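ATP12 ATPase (Paracoccus denitrificans, PDB 2R31) probably acts as an ATP12-type chaperone in the assembly of F1-ATPase. Local coordinates at residues T167-L172 against A184-R189; W25-D30 against L51-E56; A133-T138 against P148-K153. One frame throughout, in Å; residues are numbered along the deposited sequence.

Contact 1: T167-L172 against A184-R189; sequences TALHDL and AVIRGR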
loop_
_atom_site.group_PDB
_atom_site.type_symbol
_atom_site.label_atom_id
_atom_site.label_comp_id
_atom_site.label_asym_id
_atom_site.label_seq_id
_atom_site.Cartn_x
_atom_site.Cartn_y
_atom_site.Cartn_z
ATOM N N THR A 167 -7.184 2.583 -0.590
ATOM C CA THR A 167 -6.309 2.999 0.512
ATOM C C THR A 167 -5.167 2.002 0.673
ATOM O O THR A 167 -4.016 2.401 0.803
ATOM C CB THR A 167 -7.111 3.139 1.802
ATOM O OG1 THR A 167 -8.142 4.126 1.619
ATOM C CG2 THR A 167 -6.215 3.599 2.946
ATOM N N ALA A 168 -5.487 0.715 0.674
ATOM C CA ALA A 168 -4.469 -0.329 0.793
ATOM C C ALA A 168 -3.478 -0.278 -0.391
ATOM O O ALA A 168 -2.272 -0.417 -0.228
ATOM C CB ALA A 168 -5.100 -1.699 0.849
ATOM N N LEU A 169 -4.006 -0.105 -1.616
ATOM C CA LEU A 169 -3.148 -0.056 -2.799
ATOM C C LEU A 169 -2.122 1.052 -2.697
ATOM O O LEU A 169 -0.993 0.924 -3.192
ATOM C CB LEU A 169 -4.001 0.093 -4.065
ATOM C CG LEU A 169 -3.215 0.181 -5.355
ATOM C CD1 LEU A 169 -2.457 -1.114 -5.643
ATOM C CD2 LEU A 169 -4.104 0.541 -6.538
ATOM N N HIS A 170 -2.518 2.192 -2.134
ATOM C CA HIS A 170 -1.722 3.404 -2.206
ATOM C C HIS A 170 -0.241 3.165 -1.956
ATOM O O HIS A 170 0.583 3.468 -2.848
ATOM C CB HIS A 170 -2.326 4.448 -1.243
ATOM C CG HIS A 170 -1.664 5.776 -1.313
ATOM N ND1 HIS A 170 -0.451 6.024 -0.724
ATOM C CD2 HIS A 170 -1.995 6.917 -1.908
ATOM C CE1 HIS A 170 -0.127 7.323 -0.995
ATOM N NE2 HIS A 170 -1.058 7.914 -1.716
ATOM N N ASP A 171 0.130 2.713 -0.777
ATOM C CA ASP A 171 1.575 2.588 -0.459
ATOM C C ASP A 171 2.243 1.451 -1.213
ATOM O O ASP A 171 3.452 1.462 -1.440
ATOM C CB ASP A 171 1.789 2.428 1.036
ATOM C CG ASP A 171 1.511 3.660 1.846
ATOM O OD1 ASP A 171 1.172 4.724 1.286
ATOM O OD2 ASP A 171 1.668 3.520 3.084
ATOM N N LEU A 172 1.464 0.427 -1.604
ATOM C CA LEU A 172 1.980 -0.650 -2.444
ATOM C C LEU A 172 2.410 -0.153 -3.817
ATOM O O LEU A 172 3.216 -0.813 -4.478
ATOM C CB LEU A 172 0.945 -1.779 -2.546
ATOM C CG LEU A 172 0.669 -2.504 -1.251
ATOM C CD1 LEU A 172 -0.586 -3.385 -1.407
ATOM C CD2 LEU A 172 1.836 -3.303 -0.742
ATOM N N ALA A 184 -0.027 -6.180 -8.671
ATOM C CA ALA A 184 0.316 -7.593 -8.549
ATOM C C ALA A 184 0.128 -8.083 -7.138
ATOM O O ALA A 184 -0.243 -9.260 -6.939
ATOM C CB ALA A 184 1.741 -7.810 -9.033
ATOM N N VAL A 185 0.336 -7.243 -6.126
ATOM C CA VAL A 185 0.087 -7.645 -4.744
ATOM C C VAL A 185 -1.422 -7.791 -4.533
ATOM O O VAL A 185 -1.911 -8.819 -4.050
ATOM C CB VAL A 185 0.725 -6.685 -3.740
ATOM C CG1 VAL A 185 0.264 -7.044 -2.317
ATOM C CG2 VAL A 185 2.231 -6.711 -3.859
ATOM N N ILE A 186 -2.214 -6.757 -4.841
ATOM C CA ILE A 186 -3.636 -6.835 -4.504
ATOM C C ILE A 186 -4.361 -7.884 -5.346
ATOM O O ILE A 186 -5.386 -8.418 -4.901
ATOM C CB ILE A 186 -4.331 -5.456 -4.563
ATOM C CG1 ILE A 186 -4.412 -4.847 -5.928
ATOM C CG2 ILE A 186 -3.703 -4.503 -3.535
ATOM C CD1 ILE A 186 -5.510 -3.797 -6.091
ATOM N N ARG A 187 -3.847 -8.195 -6.544
ATOM C CA ARG A 187 -4.455 -9.216 -7.433
ATOM C C ARG A 187 -3.868 -10.600 -7.189
ATOM O O ARG A 187 -4.288 -11.542 -7.897
ATOM C CB ARG A 187 -4.391 -8.786 -8.885
ATOM C CG ARG A 187 -5.130 -7.497 -9.197
ATOM C CD ARG A 187 -6.505 -7.370 -8.611
ATOM N NE ARG A 187 -7.271 -6.256 -9.126
ATOM C CZ ARG A 187 -8.393 -5.820 -8.572
ATOM N NH1 ARG A 187 -9.076 -4.844 -9.189
ATOM N NH2 ARG A 187 -8.845 -6.323 -7.428
ATOM N N GLY A 188 -2.967 -10.775 -6.252
ATOM C CA GLY A 188 -2.511 -12.092 -5.861
ATOM C C GLY A 188 -1.442 -12.726 -6.701
ATOM O O GLY A 188 -1.164 -13.901 -6.484
ATOM N N ARG A 189 -0.797 -11.965 -7.550
ATOM C CA ARG A 189 0.300 -12.477 -8.375
ATOM C C ARG A 189 1.608 -12.597 -7.590
ATOM O O ARG A 189 2.396 -13.525 -7.863
ATOM C CB ARG A 189 0.440 -11.629 -9.620
ATOM C CG ARG A 189 1.647 -11.946 -10.512
ATOM C CD ARG A 189 1.679 -13.350 -11.036
ATOM N NE ARG A 189 2.827 -13.599 -11.880
ATOM C CZ ARG A 189 4.075 -13.788 -11.442
ATOM N NH1 ARG A 189 4.287 -13.792 -10.146
ATOM N NH2 ARG A 189 5.074 -13.978 -12.323
#

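Contact 2: W25-D30 against L51-E56; sequences WAVLLD and LAIAEE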
loop_
_atom_site.group_PDB
_atom_site.type_symbol
_atom_site.label_atom_id
_atom_site.label_comp_id
_atom_site.label_asym_id
_atom_site.label_seq_id
_atom_site.Cartn_x
_atom_site.Cartn_y
_atom_site.Cartn_z
ATOM N N TRP A 25 -19.288 -1.384 10.037
ATOM C CA TRP A 25 -18.976 -1.830 11.384
ATOM C C TRP A 25 -18.339 -0.696 12.186
ATOM O O TRP A 25 -17.463 0.020 11.690
ATOM C CB TRP A 25 -18.019 -3.027 11.388
ATOM C CG TRP A 25 -18.637 -4.288 10.885
ATOM C CD1 TRP A 25 -18.746 -4.715 9.579
ATOM C CD2 TRP A 25 -19.260 -5.289 11.687
ATOM N NE1 TRP A 25 -19.377 -5.923 9.538
ATOM C CE2 TRP A 25 -19.716 -6.286 10.816
ATOM C CE3 TRP A 25 -19.498 -5.418 13.042
ATOM C CZ2 TRP A 25 -20.385 -7.441 11.264
ATOM C CZ3 TRP A 25 -20.143 -6.548 13.498
ATOM C CH2 TRP A 25 -20.589 -7.548 12.611
ATOM N N ALA A 26 -18.767 -0.590 13.429
ATOM C CA ALA A 26 -18.183 0.308 14.421
ATOM C C ALA A 26 -17.360 -0.518 15.409
ATOM O O ALA A 26 -17.638 -1.692 15.685
ATOM C CB ALA A 26 -19.267 1.047 15.170
ATOM N N VAL A 27 -16.338 0.152 15.962
ATOM C CA VAL A 27 -15.538 -0.391 17.061
ATOM C C VAL A 27 -15.901 0.384 18.308
ATOM O O VAL A 27 -15.844 1.622 18.276
ATOM C CB VAL A 27 -14.034 -0.271 16.753
ATOM C CG1 VAL A 27 -13.174 -0.711 17.960
ATOM C CG2 VAL A 27 -13.689 -1.124 15.529
ATOM N N LEU A 28 -16.309 -0.314 19.355
ATOM C CA LEU A 28 -16.849 0.279 20.566
ATOM C C LEU A 28 -15.850 0.221 21.697
ATOM O O LEU A 28 -15.347 -0.837 22.052
ATOM C CB LEU A 28 -18.109 -0.505 21.001
ATOM C CG LEU A 28 -19.204 -0.739 19.959
ATOM C CD1 LEU A 28 -20.343 -1.586 20.537
ATOM C CD2 LEU A 28 -19.649 0.613 19.500
ATOM N N LEU A 29 -15.609 1.367 22.296
ATOM C CA LEU A 29 -14.785 1.515 23.517
ATOM C C LEU A 29 -15.766 1.790 24.632
ATOM O O LEU A 29 -16.392 2.868 24.612
ATOM C CB LEU A 29 -13.755 2.626 23.378
ATOM C CG LEU A 29 -12.821 2.562 22.178
ATOM C CD1 LEU A 29 -11.792 3.720 22.215
ATOM C CD2 LEU A 29 -12.117 1.241 22.130
ATOM N N ASP A 30 -15.933 0.854 25.573
ATOM C CA ASP A 30 -16.964 0.979 26.589
ATOM C C ASP A 30 -18.281 1.460 25.965
ATOM O O ASP A 30 -18.872 2.420 26.437
ATOM C CB ASP A 30 -16.555 1.881 27.756
ATOM C CG ASP A 30 -15.655 1.154 28.710
ATOM O OD1 ASP A 30 -15.564 -0.101 28.705
ATOM O OD2 ASP A 30 -15.010 1.865 29.506
ATOM N N LEU A 51 -12.861 -6.566 13.746
ATOM C CA LEU A 51 -12.286 -7.410 14.789
ATOM C C LEU A 51 -10.806 -7.094 14.974
ATOM O O LEU A 51 -10.310 -7.046 16.115
ATOM C CB LEU A 51 -12.484 -8.883 14.478
ATOM C CG LEU A 51 -13.905 -9.414 14.584
ATOM C CD1 LEU A 51 -13.989 -10.784 13.913
ATOM C CD2 LEU A 51 -14.373 -9.444 16.043
ATOM N N ALA A 52 -10.075 -6.901 13.896
ATOM C CA ALA A 52 -8.643 -6.650 13.971
ATOM C C ALA A 52 -8.344 -5.276 14.554
ATOM O O ALA A 52 -7.362 -5.106 15.315
ATOM C CB ALA A 52 -8.022 -6.852 12.601
ATOM N N ILE A 53 -9.143 -4.264 14.243
ATOM C CA ILE A 53 -9.011 -2.946 14.850
ATOM C C ILE A 53 -9.395 -3.037 16.325
ATOM O O ILE A 53 -8.698 -2.456 17.190
ATOM C CB ILE A 53 -9.766 -1.869 14.065
ATOM C CG1 ILE A 53 -9.014 -1.601 12.772
ATOM C CG2 ILE A 53 -9.919 -0.584 14.888
ATOM C CD1 ILE A 53 -9.675 -0.630 11.823
ATOM N N ALA A 54 -10.459 -3.744 16.681
ATOM C CA ALA A 54 -10.799 -3.943 18.074
ATOM C C ALA A 54 -9.620 -4.552 18.830
ATOM O O ALA A 54 -9.343 -4.137 19.956
ATOM C CB ALA A 54 -12.047 -4.780 18.197
ATOM N N GLU A 55 -8.918 -5.523 18.231
ATOM C CA GLU A 55 -7.740 -6.090 18.882
ATOM C C GLU A 55 -6.685 -5.037 19.167
ATOM O O GLU A 55 -5.992 -5.073 20.203
ATOM C CB GLU A 55 -7.155 -7.248 18.068
ATOM C CG GLU A 55 -7.961 -8.519 17.971
ATOM C CD GLU A 55 -7.500 -9.520 16.943
ATOM O OE1 GLU A 55 -6.719 -9.166 16.019
ATOM O OE2 GLU A 55 -7.916 -10.709 16.988
ATOM N N GLU A 56 -6.472 -4.078 18.260
ATOM C CA GLU A 56 -5.516 -2.993 18.497
ATOM C C GLU A 56 -5.907 -2.184 19.733
ATOM O O GLU A 56 -5.068 -1.846 20.569
ATOM C CB GLU A 56 -5.386 -2.069 17.295
ATOM C CG GLU A 56 -4.812 -2.732 16.064
ATOM C CD GLU A 56 -4.602 -1.803 14.890
ATOM O OE1 GLU A 56 -5.197 -0.710 14.824
ATOM O OE2 GLU A 56 -3.816 -2.215 13.978
#

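Contact 3: A133-T138 against P148-K153; sequences APLRIT and PVVLLK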
loop_
_atom_site.group_PDB
_atom_site.type_symbol
_atom_site.label_atom_id
_atom_site.label_comp_id
_atom_site.label_asym_id
_atom_site.label_seq_id
_atom_site.Cartn_x
_atom_site.Cartn_y
_atom_site.Cartn_z
ATOM N N ALA A 133 -2.805 -5.042 -20.214
ATOM C CA ALA A 133 -2.101 -3.773 -20.059
ATOM C C ALA A 133 -0.617 -3.927 -20.281
ATOM O O ALA A 133 0.196 -3.860 -19.358
ATOM C CB ALA A 133 -2.402 -3.182 -18.697
ATOM N N PRO A 134 -0.218 -4.167 -21.538
ATOM C CA PRO A 134 1.216 -4.326 -21.878
ATOM C C PRO A 134 1.939 -3.009 -21.813
ATOM O O PRO A 134 1.763 -2.071 -22.648
ATOM C CB PRO A 134 1.180 -4.902 -23.333
ATOM C CG PRO A 134 -0.100 -4.373 -23.896
ATOM C CD PRO A 134 -1.052 -4.434 -22.726
ATOM N N LEU A 135 2.870 -2.887 -20.860
ATOM C CA LEU A 135 3.693 -1.688 -20.791
ATOM C C LEU A 135 4.902 -1.823 -21.705
ATOM O O LEU A 135 5.466 -2.880 -21.868
ATOM C CB LEU A 135 4.252 -1.461 -19.390
ATOM C CG LEU A 135 3.258 -1.045 -18.332
ATOM C CD1 LEU A 135 3.967 -0.808 -17.015
ATOM C CD2 LEU A 135 2.506 0.243 -18.759
ATOM N N ARG A 136 5.289 -0.668 -22.227
ATOM C CA ARG A 136 6.540 -0.532 -22.949
ATOM C C ARG A 136 7.649 -0.264 -21.950
ATOM O O ARG A 136 7.424 0.427 -20.935
ATOM C CB ARG A 136 6.402 0.593 -23.961
ATOM C CG ARG A 136 5.309 0.375 -25.044
ATOM C CD ARG A 136 5.101 1.630 -25.862
ATOM N NE ARG A 136 4.048 1.408 -26.872
ATOM C CZ ARG A 136 3.399 2.418 -27.448
ATOM N NH1 ARG A 136 3.699 3.678 -27.096
ATOM N NH2 ARG A 136 2.470 2.170 -28.361
ATOM N N ILE A 137 8.819 -0.819 -22.250
ATOM C CA ILE A 137 10.026 -0.576 -21.438
ATOM C C ILE A 137 11.034 0.245 -22.233
ATOM O O ILE A 137 10.961 0.366 -23.441
ATOM C CB ILE A 137 10.630 -1.867 -20.854
ATOM C CG1 ILE A 137 11.414 -2.597 -21.956
ATOM C CG2 ILE A 137 9.552 -2.701 -20.153
ATOM C CD1 ILE A 137 12.214 -3.805 -21.501
ATOM N N THR A 138 11.957 0.839 -21.519
ATOM C CA THR A 138 13.063 1.544 -22.127
ATOM C C THR A 138 14.253 1.432 -21.235
ATOM O O THR A 138 14.150 0.945 -20.100
ATOM C CB THR A 138 12.672 3.032 -22.406
ATOM O OG1 THR A 138 13.692 3.551 -23.273
ATOM C CG2 THR A 138 12.484 3.856 -21.138
ATOM N N PRO A 148 -1.818 5.041 -25.170
ATOM C CA PRO A 148 -2.960 5.631 -24.468
ATOM C C PRO A 148 -4.002 4.648 -24.026
ATOM O O PRO A 148 -4.677 4.839 -23.011
ATOM C CB PRO A 148 -3.514 6.577 -25.561
ATOM C CG PRO A 148 -2.417 6.896 -26.497
ATOM C CD PRO A 148 -1.534 5.692 -26.493
ATOM N N VAL A 149 -4.214 3.563 -24.792
ATOM C CA VAL A 149 -5.176 2.557 -24.411
ATOM C C VAL A 149 -4.727 1.776 -23.171
ATOM O O VAL A 149 -5.534 1.438 -22.321
ATOM C CB VAL A 149 -5.442 1.616 -25.585
ATOM C CG1 VAL A 149 -6.233 0.383 -25.196
ATOM C CG2 VAL A 149 -6.208 2.396 -26.678
ATOM N N VAL A 150 -3.427 1.522 -23.061
ATOM C CA VAL A 150 -2.893 0.838 -21.873
ATOM C C VAL A 150 -3.042 1.730 -20.653
ATOM O O VAL A 150 -3.409 1.288 -19.564
ATOM C CB VAL A 150 -1.453 0.391 -22.117
ATOM C CG1 VAL A 150 -0.790 -0.101 -20.812
ATOM C CG2 VAL A 150 -1.435 -0.701 -23.178
ATOM N N LEU A 151 -2.758 3.039 -20.822
ATOM C CA LEU A 151 -2.954 3.984 -19.701
ATOM C C LEU A 151 -4.408 4.007 -19.248
ATOM O O LEU A 151 -4.706 4.031 -18.061
ATOM C CB LEU A 151 -2.455 5.382 -20.088
ATOM C CG LEU A 151 -0.923 5.476 -20.345
ATOM C CD1 LEU A 151 -0.608 6.897 -20.776
ATOM C CD2 LEU A 151 -0.106 5.077 -19.143
ATOM N N LEU A 152 -5.344 3.985 -20.206
ATOM C CA LEU A 152 -6.764 3.881 -19.916
ATOM C C LEU A 152 -7.048 2.622 -19.085
ATOM O O LEU A 152 -7.726 2.642 -18.042
ATOM C CB LEU A 152 -7.592 3.889 -21.210
ATOM C CG LEU A 152 -9.094 3.705 -21.212
ATOM C CD1 LEU A 152 -9.682 4.135 -22.556
ATOM C CD2 LEU A 152 -9.533 2.250 -20.978
ATOM N N LYS A 153 -6.586 1.480 -19.576
ATOM C CA LYS A 153 -6.885 0.222 -18.890
ATOM C C LYS A 153 -6.402 0.258 -17.467
ATOM O O LYS A 153 -7.084 -0.245 -16.553
ATOM C CB LYS A 153 -6.293 -0.947 -19.652
ATOM C CG LYS A 153 -7.065 -1.202 -20.976
ATOM C CD LYS A 153 -7.059 -2.574 -21.518
ATOM C CE LYS A 153 -7.980 -2.669 -22.708
ATOM N NZ LYS A 153 -7.513 -3.335 -23.966
#

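Contact 1: T167-L172 against A184-R189
Leu172 and Leu169 of helix 163-174 pack against Val185 and Ile186, which close helix 179-186. All four side chains are buried and apolar, and they make the tight part of the contact. One methyl of Leu172 does double work. Its CD1 lies 3.9 Å from Val185 CG1 and equally near Ile186 CG2, so it rests against both neighbours at once. Leu172 meets Val185 at about a right angle and Ile186 on a slant. Leu169 comes in one turn earlier on the same helix. Its CG stands trans to the backbone N (chi1 179°), and this carries CD1 forward until it is 4.1 Å from Ile186 CD1. Ile186 thus offers two methyls, CG2 and CD1, and spans both leucines.

The two helices are consecutive in the chain, joined by a short loop, and pack against each other within this largely helical protein. Helix 214-236 closes over the same core, with Trp234 on Ala168 and Ile186. The far end of 184-189 turns outward. Gly188, exposed and with positive phi (83°), ends the helix in a Schellman motif. Its N bonds back to Val185 O at 3.1 Å, and Arg189 N reaches Ala184 O at 2.8 Å. Ile186 CD1 lies against one face of the Arg187 guanidinium, toward its rim, and Arg187 forms a salt bridge with Glu157. On the other helix the looser side holds His170 and Asp171, both partly exposed. His170 ND1 donates to Asp171 OD1 at 2.9 Å, meeting the anti side of the carboxylate.

Contact 2: W25-D30 against L51-E56
Val27 of strand 24-29 meets Ile53 and Ala54 of helix 47-58. Its side chain points at the helix, and its two methyls part to serve different residues. The CA atoms of Val27 and Ala54 come within 6.0 Å, so strand and helix lie close here.

Along the helix, Leu51 comes first. It leaves the backbone away from the strand, its end swings back somewhat, and it rests on Ile18 of the neighbouring strand 16-21. Ala52 faces another way and touches Leu71 of helix 70-82.

Ile53 is the first residue to touch the strand. It is buried and points toward it. Its CG2 lies trans to the backbone N, while CG1 takes the place beside that N (chi1 -72°). This brings CG2 to 3.9 Å from Val27 CG2. The two side chains cross at about a right angle and touch through these methyls. Ile53 also touches Leu71 and Thr72, and so fills the seam between the strand and helix 70-82.

The arrangement is a helix packed on an antiparallel sheet of strands 16-21, 24-29 and 32-33, with strand 24-29 in the middle. Leu28, the next residue on the strand, points from the helix.

Ala54 takes the other methyl. Val27 CG1 is 4.0 Å from Ala54 CA and 4.2 Å from Ala54 CB. The small side chain lets the valine come down close to the helix backbone. Ala54 also touches Val16 of strand 16-21.

Glu55 is exposed; its N bonds to Leu51 O at 3.0 Å. Glu56 is buried and turned to helix 70-82. Its carboxylate takes a bond from Leu71 N at OE2 and pairs with Thr72 OG1 at OE1.

Contact 3: A133-T138 against P148-K153
The extended chain from Ala133 to Leu135 passes across the first turn of helix 148-159, with the CA atoms of Ala133 and Val150 just 5.0 Å apart. Val150 carries the helix side of the contact. It is buried and points at the loop, and its two methyls share the work. CG1 lies trans to the backbone N (chi1 170°). It reaches Ala133 CB at 4.1 Å and Leu135 CD2 at 3.9 Å, bridging the residues before and after the proline. CG2 goes to the proline itself. It stands 3.8 Å from Pro134 CD, at the ring, and 3.5 Å from Pro134 O. The Pro134 carbonyl oxygen also lies 3.7 Å from Val150 CG1, so the branched end of the valine straddles it. Leu135 approaches with its CD2 branch alone, at a slant. Cut back to an alanine here, the valine side chain would lose both methyls, and a gap would probably open beside Pro134, with Leu135 CD2 losing its methyl partner on the first turn.

The outer side is open to solvent at Pro134, and Lys153 stretches past the loop without close contact. Arg136 turns its NH1 to Pro145 O, while the backbone N of Arg136 bonds to Gln146 OE1. One turn on along the same helix, Leu154 also touches Ala133 and Leu135. Ile124 of helix 110-130 touches Leu135 as well. This is plain apolar packing of an irregular connection between helix 110-130 and strand 138-139 against the start of the next helix.

Overall arrangement
From the N terminus, contact 2 comes first. It closes the path from strand 24-29 through strand 32-33 to helix 47-58, and so ties the small antiparallel sheet to its helix. Contact 3 follows. It closes the stretch through strand 138-139, joining the loop after helix 110-130 to helix 148-159. Contact 1 closes the short turn between helices 163-174 and 179-186, near the centre of the chain. The three run in series, and none nests in or crosses another. Contacts 2 and 3 lie on opposite sides of the centre, their own centres about 42 Å apart. Helix 148-159 is followed in the chain by helix 163-174, linking contact 3 to contact 1.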